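Local structure of pyridoxal kinase (Lactobacillus plantarum, 3H74) at residues Asn141-Glu144 / Ala145-Thr149; Thr156-Leu159 / Glu160-Leu163; Asp180-Ala184 / Asp185-Cys189; Gly214-Leu217 / Ala218-Ala222. The protein probably catalyses ATP-dependent phosphorylation of pyridoxal to pyridoxal 5'-phosphate in vitamin B6 salvage. All blocks are in the same frame, centred on the assembly; numbering follows the deposited sequence.

Contact 1. Residues Asn141-Glu144 / Ala145-Thr149; sequences NTTE and AALLT. With SO4 (sulfate ion), chain B.
Thr-143 and Leu-147 stand one helical turn apart, side by side and pointing the same way, with Leu-147 CD1 resting 3.9 Å from Thr-143 CG2. The threonine offers its methyl there because CG2 is anti to the backbone N; its OG1 is engaged separately with Gly-114 N. The start of the helix is a capping box. Asn-141 OD1 accepts from Glu-144 N at 2.8 Å, nearly along the C=O axis. Glu-144 returns the grip through OE1, met on its anti side by Asn-141 N at 2.9 Å. Asn-141 CG lies between the backbone N and the carbonyl carbon (chi1 64°), which turns OD1 back to the first-turn N-H and sends ND2 outward to O2 of the sulfate, 2.9 Å away in an almost straight bond. Gly-111 O is a second acceptor for ND2, while Glu-144 OE2 receives the amides of Leu-110 and Gly-111, satisfying this buried carboxylate. Cut back to an alanine, Asn-141 is likely to leave Glu-144 N without its cap and the sulfate without this donor. Along the helix, Ala-145 and Leu-148 pack on Leu-166 of helix 159-167, and Ala-145 also meets Ile-178 of strand 178-183.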
loop_
_atom_site.group_PDB
_atom_site.type_symbol
_atom_site.label_atom_id
_atom_site.label_comp_id
_atom_site.label_asym_id
_atom_site.label_seq_id
_atom_site.Cartn_x
_atom_site.Cartn_y
_atom_site.Cartn_z
ATOM N N ASN A 141 -7.516 1.039 4.747
ATOM C CA ASN A 141 -8.596 0.143 5.122
ATOM C C ASN A 141 -9.623 0.940 5.943
ATOM O O ASN A 141 -9.490 2.160 6.105
ATOM C CB ASN A 141 -8.067 -1.113 5.843
ATOM C CG ASN A 141 -7.389 -0.800 7.165
ATOM O OD1 ASN A 141 -7.717 0.183 7.825
ATOM N ND2 ASN A 141 -6.444 -1.647 7.574
ATOM N N THR A 142 -10.639 0.256 6.454
ATOM C CA THR A 142 -11.750 0.919 7.132
ATOM C C THR A 142 -11.314 1.544 8.465
ATOM O O THR A 142 -11.809 2.603 8.854
ATOM C CB THR A 142 -12.940 -0.062 7.281
ATOM O OG1 THR A 142 -13.542 -0.261 5.998
ATOM C CG2 THR A 142 -13.994 0.466 8.221
ATOM N N THR A 143 -10.366 0.899 9.145
ATOM C CA THR A 143 -9.788 1.442 10.374
ATOM C C THR A 143 -9.012 2.730 10.084
ATOM O O THR A 143 -9.168 3.748 10.769
ATOM C CB THR A 143 -8.854 0.413 11.054
ATOM O OG1 THR A 143 -9.599 -0.765 11.380
ATOM C CG2 THR A 143 -8.249 0.971 12.328
ATOM N N GLU A 144 -8.177 2.676 9.054
ATOM C CA GLU A 144 -7.341 3.802 8.669
ATOM C C GLU A 144 -8.159 4.981 8.153
ATOM O O GLU A 144 -7.819 6.130 8.407
ATOM C CB GLU A 144 -6.306 3.344 7.649
ATOM C CG GLU A 144 -5.274 2.438 8.303
ATOM C CD GLU A 144 -4.620 1.429 7.375
ATOM O OE1 GLU A 144 -5.025 1.301 6.196
ATOM O OE2 GLU A 144 -3.692 0.753 7.871
ATOM N N ALA A 145 -9.244 4.699 7.440
ATOM C CA ALA A 145 -10.125 5.765 6.953
ATOM C C ALA A 145 -10.658 6.608 8.113
ATOM O O ALA A 145 -10.628 7.842 8.068
ATOM C CB ALA A 145 -11.267 5.181 6.155
ATOM N N ALA A 146 -11.139 5.926 9.147
ATOM C CA ALA A 146 -11.660 6.578 10.348
ATOM C C ALA A 146 -10.568 7.322 11.114
ATOM O O ALA A 146 -10.770 8.462 11.551
ATOM C CB ALA A 146 -12.356 5.568 11.245
ATOM N N LEU A 147 -9.404 6.695 11.285
ATOM C CA LEU A 147 -8.292 7.364 11.958
ATOM C C LEU A 147 -7.909 8.660 11.245
ATOM O O LEU A 147 -7.691 9.691 11.883
ATOM C CB LEU A 147 -7.080 6.443 12.077
ATOM C CG LEU A 147 -7.201 5.347 13.130
ATOM C CD1 LEU A 147 -6.160 4.282 12.824
ATOM C CD2 LEU A 147 -7.044 5.876 14.557
ATOM N N LEU A 148 -7.850 8.620 9.918
ATOM C CA LEU A 148 -7.420 9.785 9.146
ATOM C C LEU A 148 -8.421 10.937 9.199
ATOM O O LEU A 148 -8.019 12.102 9.237
ATOM C CB LEU A 148 -7.115 9.413 7.695
ATOM C CG LEU A 148 -5.878 8.539 7.490
ATOM C CD1 LEU A 148 -5.856 8.021 6.061
ATOM C CD2 LEU A 148 -4.603 9.295 7.804
ATOM N N THR A 149 -9.710 10.622 9.212
ATOM C CA THR A 149 -10.741 11.668 9.311
ATOM C C THR A 149 -11.060 12.085 10.752
ATOM O O THR A 149 -11.679 13.133 10.965
ATOM C CB THR A 149 -12.059 11.258 8.641
ATOM O OG1 THR A 149 -12.590 10.114 9.311
ATOM C CG2 THR A 149 -11.864 10.960 7.159
HETATM S S SO4 B . -4.535 -4.049 5.061
HETATM O O1 SO4 B . -3.699 -2.851 5.130
HETATM O O2 SO4 B . -5.767 -3.849 5.824
HETATM O O3 SO4 B . -4.838 -4.382 3.670
HETATM O O4 SO4 B . -3.808 -5.169 5.669
#

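Contact 2. Residues Thr156-Leu159 / Glu160-Leu163; sequences TPDL and EVIL
An N-cap opens helix 159-167, with Asp-158 OD1 accepting from Glu-160 N at 3.0 Å. The bond is bent, 137° at the hydrogen, and the donor comes from above the carboxylate plane. Holding CG anti to the backbone N (chi1 -171°) carries the Asp-158 carboxylate forward over the first turn, where OD1 also lies 3.3 Å from Glu-160 CB. Its other oxygen, OD2, rests 4.0 Å from Val-161 CG2, the two side chains crossing at about a right angle. The backbone oxygen of Asp-158 is gripped twice, by Val-161 N and by Ile-162 N, each at 2.9 Å. Beside the cap sits an apolar pair: Pro-157, just before the N-cap residue, places CB 4.1 Å from Ile-162 CG2, the spacing along the chain of a hydrophobic staple. Ile-162 CG2 also touches Leu-159 CD2, and Leu-159 CB packs against Leu-163 CD1 at 4.0 Å. These leucines lean on Val-198 of strand 198-204 and on Ile-178 of strand 178-183. The chemistry divides accordingly. Proline, leucine and isoleucine turn to the protein, whereas Asp-158 and Glu-160 stay at the exposed surface, their carboxylate planes 78° apart and their charged atoms not in contact. Two acidic groups at an amino-terminal helix end would probably be favoured by the helix dipole, which should offset some of their mutual repulsion.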
loop_
_atom_site.group_PDB
_atom_site.type_symbol
_atom_site.label_atom_id
_atom_site.label_comp_id
_atom_site.label_asym_id
_atom_site.label_seq_id
_atom_site.Cartn_x
_atom_site.Cartn_y
_atom_site.Cartn_z
ATOM N N THR A 156 -18.785 -0.753 9.520
ATOM C CA THR A 156 -19.386 -0.392 8.247
ATOM C C THR A 156 -19.740 1.106 8.259
ATOM O O THR A 156 -20.888 1.476 8.524
ATOM C CB THR A 156 -20.644 -1.260 7.961
ATOM O OG1 THR A 156 -20.334 -2.642 8.178
ATOM C CG2 THR A 156 -21.130 -1.072 6.533
ATOM N N PRO A 157 -18.750 1.983 7.992
ATOM C CA PRO A 157 -19.057 3.415 7.942
ATOM C C PRO A 157 -19.873 3.777 6.705
ATOM O O PRO A 157 -19.873 3.036 5.714
ATOM C CB PRO A 157 -17.673 4.067 7.870
ATOM C CG PRO A 157 -16.811 3.033 7.221
ATOM C CD PRO A 157 -17.321 1.718 7.738
ATOM N N ASP A 158 -20.569 4.909 6.783
ATOM C CA ASP A 158 -21.319 5.456 5.664
ATOM C C ASP A 158 -20.330 6.045 4.669
ATOM O O ASP A 158 -19.723 7.087 4.923
ATOM C CB ASP A 158 -22.303 6.526 6.154
ATOM C CG ASP A 158 -23.265 6.987 5.072
ATOM O OD1 ASP A 158 -22.998 6.770 3.873
ATOM O OD2 ASP A 158 -24.311 7.571 5.433
ATOM N N LEU A 159 -20.179 5.360 3.539
ATOM C CA LEU A 159 -19.228 5.754 2.497
ATOM C C LEU A 159 -19.535 7.132 1.909
ATOM O O LEU A 159 -18.626 7.847 1.484
ATOM C CB LEU A 159 -19.166 4.687 1.398
ATOM C CG LEU A 159 -18.650 3.303 1.818
ATOM C CD1 LEU A 159 -18.855 2.289 0.701
ATOM C CD2 LEU A 159 -17.182 3.348 2.254
ATOM N N GLU A 160 -20.815 7.506 1.914
ATOM C CA GLU A 160 -21.246 8.831 1.454
ATOM C C GLU A 160 -20.738 9.956 2.367
ATOM O O GLU A 160 -20.690 11.116 1.959
ATOM C CB GLU A 160 -22.779 8.896 1.349
ATOM C CG GLU A 160 -23.416 7.778 0.517
ATOM C CD GLU A 160 -23.321 8.008 -0.981
ATOM O OE1 GLU A 160 -22.983 9.134 -1.406
ATOM O OE2 GLU A 160 -23.596 7.056 -1.744
ATOM N N VAL A 161 -20.374 9.612 3.601
ATOM C CA VAL A 161 -19.843 10.588 4.555
ATOM C C VAL A 161 -18.310 10.501 4.670
ATOM O O VAL A 161 -17.617 11.519 4.588
ATOM C CB VAL A 161 -20.523 10.464 5.951
ATOM C CG1 VAL A 161 -19.866 11.384 6.966
ATOM C CG2 VAL A 161 -22.016 10.772 5.857
ATOM N N ILE A 162 -17.789 9.287 4.843
ATOM C CA ILE A 162 -16.352 9.104 5.090
ATOM C C ILE A 162 -15.469 9.365 3.862
ATOM O O ILE A 162 -14.405 9.975 3.983
ATOM C CB ILE A 162 -16.043 7.742 5.797
ATOM C CG1 ILE A 162 -14.605 7.712 6.334
ATOM C CG2 ILE A 162 -16.341 6.541 4.899
ATOM C CD1 ILE A 162 -14.400 6.736 7.489
ATOM N N LEU A 163 -15.923 8.955 2.679
ATOM C CA LEU A 163 -15.123 9.193 1.477
ATOM C C LEU A 163 -14.940 10.696 1.159
ATOM O O LEU A 163 -13.814 11.135 0.960
ATOM C CB LEU A 163 -15.633 8.397 0.270
ATOM C CG LEU A 163 -15.475 6.869 0.305
ATOM C CD1 LEU A 163 -16.222 6.221 -0.847
ATOM C CD2 LEU A 163 -14.010 6.462 0.281
#

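Contact 3. Residues Asp180-Ala184 / Asp185-Cys189; sequences DVQRA and DQIGC
Gln-182 carries CG beside its backbone N (chi1 -67°) and Ile-187 carries CG1 anti to its own (chi1 -168°), which brings Gln-182 CG to 3.9 Å from Ile-187 CG1. The two side chains cross obliquely on one face of the hairpin, above a non-hydrogen-bonded pair. Ile-187 CD1 reaches further, to 4.0 Å from Asp-180 O. Without the branches of Ile-187, as with an alanine here, the Gln-182 aliphatic chain would probably lose its neighbour and a gap would open over Asp-180. Val-181 and Gly-188, a hydrogen-bonded pair, exchange two backbone bonds, each 2.9 Å from N to O: Val-181 N to Gly-188 O, and Gly-188 N to Val-181 O. Nearer the bend, Arg-183 N gives to Gln-186 O at 3.1 Å, and Gln-186 N gives to Arg-183 O at 2.9 Å. Ala-184 accepts a positive phi of 47° to make that bend, and Asp-185 beside it forms a salt bridge through OD2 with Arg-204. Strand 186-192 pairs in turn with strand 198-204, so the hairpin supplies two of the three strands of a small antiparallel sheet. A type II' turn from Arg-183 to Gln-186 closing two strands in this way is the classic tight beta hairpin.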
loop_
_atom_site.group_PDB
_atom_site.type_symbol
_atom_site.label_atom_id
_atom_site.label_comp_id
_atom_site.label_asym_id
_atom_site.label_seq_id
_atom_site.Cartn_x
_atom_site.Cartn_y
_atom_site.Cartn_z
ATOM N N ASP A 180 -11.178 -2.526 1.931
ATOM C CA ASP A 180 -11.713 -3.722 2.596
ATOM C C ASP A 180 -13.226 -3.650 2.756
ATOM O O ASP A 180 -13.795 -4.223 3.695
ATOM C CB ASP A 180 -11.049 -3.905 3.968
ATOM C CG ASP A 180 -11.317 -2.738 4.917
ATOM O OD1 ASP A 180 -11.923 -1.739 4.481
ATOM O OD2 ASP A 180 -10.927 -2.820 6.102
ATOM N N VAL A 181 -13.877 -2.936 1.851
ATOM C CA VAL A 181 -15.316 -2.769 1.934
ATOM C C VAL A 181 -15.989 -4.078 1.546
ATOM O O VAL A 181 -15.716 -4.635 0.483
ATOM C CB VAL A 181 -15.808 -1.618 1.030
ATOM C CG1 VAL A 181 -17.329 -1.529 1.041
ATOM C CG2 VAL A 181 -15.218 -0.294 1.484
ATOM N N GLN A 182 -16.862 -4.562 2.425
ATOM C CA GLN A 182 -17.608 -5.784 2.181
ATOM C C GLN A 182 -19.024 -5.477 1.731
ATOM O O GLN A 182 -19.700 -4.620 2.311
ATOM C CB GLN A 182 -17.597 -6.678 3.422
ATOM C CG GLN A 182 -16.207 -7.219 3.719
ATOM C CD GLN A 182 -16.151 -8.141 4.914
ATOM O OE1 GLN A 182 -15.389 -7.909 5.851
ATOM N NE2 GLN A 182 -16.944 -9.201 4.886
ATOM N N ARG A 183 -19.452 -6.148 0.670
ATOM C CA ARG A 183 -20.822 -6.059 0.190
ATOM C C ARG A 183 -21.273 -7.463 -0.109
ATOM O O ARG A 183 -20.738 -8.115 -1.017
ATOM C CB ARG A 183 -20.925 -5.198 -1.066
ATOM C CG ARG A 183 -20.836 -3.715 -0.794
ATOM C CD ARG A 183 -21.208 -2.926 -2.017
ATOM N NE ARG A 183 -21.126 -1.489 -1.773
ATOM C CZ ARG A 183 -21.371 -0.560 -2.690
ATOM N NH1 ARG A 183 -21.715 -0.910 -3.924
ATOM N NH2 ARG A 183 -21.266 0.725 -2.372
ATOM N N ALA A 184 -22.263 -7.914 0.660
ATOM C CA ALA A 184 -22.687 -9.304 0.668
ATOM C C ALA A 184 -21.461 -10.216 0.782
ATOM O O ALA A 184 -20.713 -10.136 1.762
ATOM C CB ALA A 184 -23.529 -9.631 -0.568
ATOM N N ASP A 185 -21.278 -11.100 -0.198
ATOM C CA ASP A 185 -20.146 -12.025 -0.186
ATOM C C ASP A 185 -18.858 -11.522 -0.855
ATOM O O ASP A 185 -17.918 -12.300 -1.040
ATOM C CB ASP A 185 -20.587 -13.360 -0.795
ATOM C CG ASP A 185 -21.270 -13.195 -2.126
ATOM O OD1 ASP A 185 -20.874 -12.316 -2.918
ATOM O OD2 ASP A 185 -22.221 -13.959 -2.375
ATOM N N GLN A 186 -18.833 -10.233 -1.207
ATOM C CA GLN A 186 -17.682 -9.625 -1.883
ATOM C C GLN A 186 -16.855 -8.790 -0.915
ATOM O O GLN A 186 -17.365 -8.296 0.091
ATOM C CB GLN A 186 -18.144 -8.746 -3.047
ATOM C CG GLN A 186 -19.158 -9.410 -3.974
ATOM C CD GLN A 186 -18.524 -10.323 -5.004
ATOM O OE1 GLN A 186 -18.822 -11.521 -5.060
ATOM N NE2 GLN A 186 -17.653 -9.766 -5.833
ATOM N N ILE A 187 -15.568 -8.658 -1.224
ATOM C CA ILE A 187 -14.715 -7.681 -0.560
ATOM C C ILE A 187 -13.980 -6.901 -1.648
ATOM O O ILE A 187 -13.643 -7.443 -2.693
ATOM C CB ILE A 187 -13.773 -8.333 0.487
ATOM C CG1 ILE A 187 -13.115 -7.251 1.364
ATOM C CG2 ILE A 187 -12.749 -9.268 -0.175
ATOM C CD1 ILE A 187 -12.395 -7.772 2.609
ATOM N N GLY A 188 -13.765 -5.611 -1.425
ATOM C CA GLY A 188 -13.126 -4.802 -2.445
ATOM C C GLY A 188 -12.989 -3.341 -2.089
ATOM O O GLY A 188 -12.986 -2.969 -0.915
ATOM N N CYS A 189 -12.894 -2.531 -3.136
ATOM C CA CYS A 189 -12.532 -1.125 -3.028
ATOM C C CYS A 189 -13.716 -0.217 -3.302
ATOM O O CYS A 189 -14.504 -0.453 -4.223
ATOM C CB CYS A 189 -11.415 -0.812 -4.027
ATOM S SG CYS A 189 -9.835 -1.625 -3.678
#

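Contact 4. Residues Gly214-Leu217 / Ala218-Ala222; sequences GDTL and AAVIA
The flat peptide carbonyl of Leu-217 meets Ile-221 at its oxygen: Ile-221 N donates to Leu-217 O at 2.9 Å, and Ile-221 CG1 sits 3.3 Å from the same atom. Val-220 treats Thr-216 alike, with CG2 also 3.3 Å from Thr-216 O beside the hydrogen bond from its own N. The carboxylate of Asp-215 is turned off the helix, where OD1 is hydrogen-bonded to His-281 NE2 of the C-terminal histidine tag, and OD2 takes a weak bond from Ser-19 N. Between side chains the leading contact is apolar. Leu-217 holds CG anti to the backbone N (chi1 -176°), which swings it along the helix until CG is 3.8 Å from Ile-221 CD1; the two side chains meet at a slant. Ala-218 N bonds Gly-214 O at 3.0 Å, and Ala-218 CB lies 3.5 Å from that oxygen. Gly-214 CA itself comes within 3.4 Å of a bound sulfate O3, consistent with the anion site that ribokinase-like kinases build at the GTGD motif, to which Gly-214 and Asp-215 belong. Thr-216 OG1 bonds Gly-212 O of that same motif. Around the helix, Val-220 and Ile-221 pack on Ala-238 of helix 231-251, Thr-216 and Val-220 on Leu-266 of helix 264-274, and Val-220 on Val-26 of helix 19-29.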
loop_
_atom_site.group_PDB
_atom_site.type_symbol
_atom_site.label_atom_id
_atom_site.label_comp_id
_atom_site.label_asym_id
_atom_site.label_seq_id
_atom_site.Cartn_x
_atom_site.Cartn_y
_atom_site.Cartn_z
ATOM N N GLY A 214 -2.421 -6.624 1.517
ATOM C CA GLY A 214 -2.439 -5.173 1.371
ATOM C C GLY A 214 -1.245 -4.664 0.587
ATOM O O GLY A 214 -1.392 -3.816 -0.290
ATOM N N ASP A 215 -0.057 -5.179 0.896
ATOM C CA ASP A 215 1.158 -4.756 0.196
ATOM C C ASP A 215 1.091 -5.103 -1.288
ATOM O O ASP A 215 1.489 -4.307 -2.135
ATOM C CB ASP A 215 2.417 -5.410 0.798
ATOM C CG ASP A 215 2.767 -4.897 2.192
ATOM O OD1 ASP A 215 2.675 -3.668 2.439
ATOM O OD2 ASP A 215 3.213 -5.745 3.014
ATOM N N THR A 216 0.602 -6.298 -1.602
ATOM C CA THR A 216 0.515 -6.734 -2.983
ATOM C C THR A 216 -0.556 -5.942 -3.732
ATOM O O THR A 216 -0.339 -5.526 -4.870
ATOM C CB THR A 216 0.291 -8.240 -3.041
ATOM O OG1 THR A 216 1.414 -8.881 -2.416
ATOM C CG2 THR A 216 0.168 -8.717 -4.479
ATOM N N LEU A 217 -1.700 -5.707 -3.097
ATOM C CA LEU A 217 -2.721 -4.858 -3.698
ATOM C C LEU A 217 -2.168 -3.485 -4.058
ATOM O O LEU A 217 -2.379 -2.990 -5.174
ATOM C CB LEU A 217 -3.914 -4.707 -2.758
ATOM C CG LEU A 217 -5.104 -3.916 -3.320
ATOM C CD1 LEU A 217 -5.863 -4.685 -4.392
ATOM C CD2 LEU A 217 -6.052 -3.522 -2.196
ATOM N N ALA A 218 -1.452 -2.871 -3.115
ATOM C CA ALA A 218 -0.903 -1.546 -3.347
ATOM C C ALA A 218 0.102 -1.543 -4.490
ATOM O O ALA A 218 0.100 -0.637 -5.317
ATOM C CB ALA A 218 -0.282 -0.999 -2.092
ATOM N N ALA A 219 0.972 -2.555 -4.536
ATOM C CA ALA A 219 1.953 -2.651 -5.613
ATOM C C ALA A 219 1.266 -2.784 -6.971
ATOM O O ALA A 219 1.661 -2.140 -7.937
ATOM C CB ALA A 219 2.927 -3.809 -5.371
ATOM N N VAL A 220 0.243 -3.632 -7.041
ATOM C CA VAL A 220 -0.487 -3.828 -8.296
ATOM C C VAL A 220 -1.196 -2.551 -8.740
ATOM O O VAL A 220 -1.128 -2.167 -9.905
ATOM C CB VAL A 220 -1.465 -5.019 -8.204
ATOM C CG1 VAL A 220 -2.389 -5.056 -9.394
ATOM C CG2 VAL A 220 -0.687 -6.325 -8.090
ATOM N N ILE A 221 -1.859 -1.890 -7.801
ATOM C CA ILE A 221 -2.550 -0.642 -8.120
ATOM C C ILE A 221 -1.572 0.429 -8.617
ATOM O O ILE A 221 -1.795 1.047 -9.669
ATOM C CB ILE A 221 -3.376 -0.147 -6.916
ATOM C CG1 ILE A 221 -4.583 -1.068 -6.693
ATOM C CG2 ILE A 221 -3.818 1.317 -7.096
ATOM C CD1 ILE A 221 -5.368 -0.806 -5.424
ATOM N N ALA A 222 -0.469 0.621 -7.894
ATOM C CA ALA A 222 0.533 1.589 -8.316
ATOM C C ALA A 222 1.090 1.223 -9.682
ATOM O O ALA A 222 1.259 2.104 -10.535
ATOM C CB ALA A 222 1.643 1.700 -7.296
#

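Overall arrangement
Contacts 1, 2 and 3 form a continuous cluster; contact 4, nearer the centre of the chain, touches none of them, though its nearest atoms come within about 4 Å of contact 3. Contact 1 meets contact 2 where Ala-145 CB packs 3.7 Å from Ile-162 CD1, their centres about 10 Å apart. It meets contact 3 through Thr-142 OG1, 2.7 Å from Asp-180 OD1, a probable hydrogen bond. Contacts 2 and 3 touch at Leu-159 CD1 and Val-181 CG1, 4.1 Å apart. Contacts 1 and 4, about 8 Å apart at their nearest atoms, both border a sulfate, with the Asp-180 side chain of contact 3 about 5 Å from a sulfate; the ion, probably from the crystallisation liquor, may mark the phosphate-binding region.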